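Local structure of 433aa long hypothetical phosphoribosylglycinamide formyl transferase (Pyrococcus horikoshii, 2DWC) at residues 234-237 with 242-245. The protein belongs to the ATP-grasp family, with an N-terminal preATP-grasp domain and a PurT-type C-terminal region, and holds adenosine-5'-diphosphate in this structure. Residues are numbered along the deposited sequence; the frame is centred on the assembly and turned at random.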
# COMPACT_ATOMS: atom_id res chain seq x y z
N GLY B 234 8.65 -12.92 -15.26
CA GLY B 234 9.96 -13.46 -15.52
C GLY B 234 10.94 -13.19 -14.38
O GLY B 234 10.74 -12.23 -13.61
N HIS B 235 11.99 -14.00 -14.24
CA HIS B 235 12.99 -13.73 -13.20
C HIS B 235 14.28 -14.49 -13.41
O HIS B 235 14.35 -15.38 -14.25
CB HIS B 235 12.44 -14.09 -11.80
CG HIS B 235 12.04 -15.53 -11.66
ND1 HIS B 235 12.89 -16.50 -11.19
CD2 HIS B 235 10.85 -16.15 -11.88
CE1 HIS B 235 12.25 -17.66 -11.13
NE2 HIS B 235 11.01 -17.48 -11.54
N TYR B 236 15.31 -14.15 -12.66
CA TYR B 236 16.55 -14.89 -12.79
C TYR B 236 17.11 -15.26 -11.42
O TYR B 236 17.33 -14.39 -10.56
CB TYR B 236 17.54 -14.12 -13.69
CG TYR B 236 18.21 -12.93 -13.07
CD1 TYR B 236 19.31 -13.10 -12.21
CD2 TYR B 236 17.78 -11.65 -13.36
CE1 TYR B 236 19.96 -11.99 -11.65
CE2 TYR B 236 18.42 -10.53 -12.80
CZ TYR B 236 19.51 -10.71 -11.94
OH TYR B 236 20.15 -9.62 -11.37
N GLN B 237 17.29 -16.57 -11.22
CA GLN B 237 17.78 -17.16 -9.97
C GLN B 237 19.30 -17.29 -9.89
O GLN B 237 19.90 -18.11 -10.60
CB GLN B 237 17.17 -18.56 -9.77
CG GLN B 237 15.72 -18.56 -9.34
CD GLN B 237 15.54 -18.45 -7.83
OE1 GLN B 237 14.65 -17.76 -7.34
NE2 GLN B 237 16.39 -19.16 -7.08
N TYR B 242 16.50 -15.20 -5.76
CA TYR B 242 16.10 -14.39 -6.89
C TYR B 242 16.76 -13.02 -6.67
O TYR B 242 17.04 -12.59 -5.54
CB TYR B 242 14.56 -14.34 -7.00
CG TYR B 242 13.91 -13.01 -6.70
CD1 TYR B 242 13.68 -12.07 -7.71
CD2 TYR B 242 13.59 -12.67 -5.39
CE1 TYR B 242 13.13 -10.82 -7.41
CE2 TYR B 242 13.05 -11.43 -5.09
CZ TYR B 242 12.82 -10.51 -6.10
OH TYR B 242 12.32 -9.28 -5.79
N HIS B 243 17.08 -12.38 -7.78
CA HIS B 243 17.77 -11.11 -7.76
C HIS B 243 16.91 -10.04 -8.40
O HIS B 243 16.97 -8.88 -8.00
CB HIS B 243 19.10 -11.23 -8.54
CG HIS B 243 20.26 -10.59 -7.84
ND1 HIS B 243 21.09 -9.67 -8.46
CD2 HIS B 243 20.71 -10.69 -6.56
CE1 HIS B 243 21.99 -9.23 -7.59
NE2 HIS B 243 21.77 -9.83 -6.43
N ALA B 244 16.14 -10.42 -9.42
CA ALA B 244 15.29 -9.47 -10.15
C ALA B 244 14.10 -10.21 -10.74
O ALA B 244 14.22 -11.39 -11.06
CB ALA B 244 16.09 -8.81 -11.31
N SER B 245 12.96 -9.53 -10.89
CA SER B 245 11.78 -10.14 -11.52
C SER B 245 11.06 -9.06 -12.29
O SER B 245 11.31 -7.86 -12.08
CB SER B 245 10.84 -10.77 -10.48
OG SER B 245 10.35 -9.74 -9.61
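Y236 packs its ring against A244 and H243 where strands 225-238 and 241-247 pair as an antiparallel beta hairpin of the ATP-grasp domain; the N-to-C directions of segments 234-237 and 242-245 are 161° apart. Packing is tight where A244 is buried against the Y236 ring: Y236 CE2 lies 3.3 Å from A244 CB, and the backbone N of A244 sits above the ring, offset toward its rim. With chi1 at 75°, Y236 CG stands between its own N and carbonyl carbon, a torsion that goes with the ring reaching over to A244.

The backbone ladder is looser. Y236 N to A244 O and H243 N to Y236 O are both weak bonds of 3.4 Å, whereas G234 O receives a CA-H...O contact from S245 CA at 3.1 Å.

On the other face, buried H235 and S245 form a non-hydrogen-bonded pair with CB atoms 3.9 Å apart, and their polar ends turn to E279 and to T299 and T345, respectively. Toward the turn, by contrast, Q237 is poorly ordered and partly exposed; its OE1 approaches Y242 CB at 3.4 Å, and its side chain also touches the bound ADP.

Partly exposed too, the Y236-H243 pair is nevertheless joined by a side-chain hydrogen bond: the rings meet rim to rim, planes 55° apart, and H243 ND1 donates to Y236 OH over 3.1 Å, with the oxygen close to the imidazole plane.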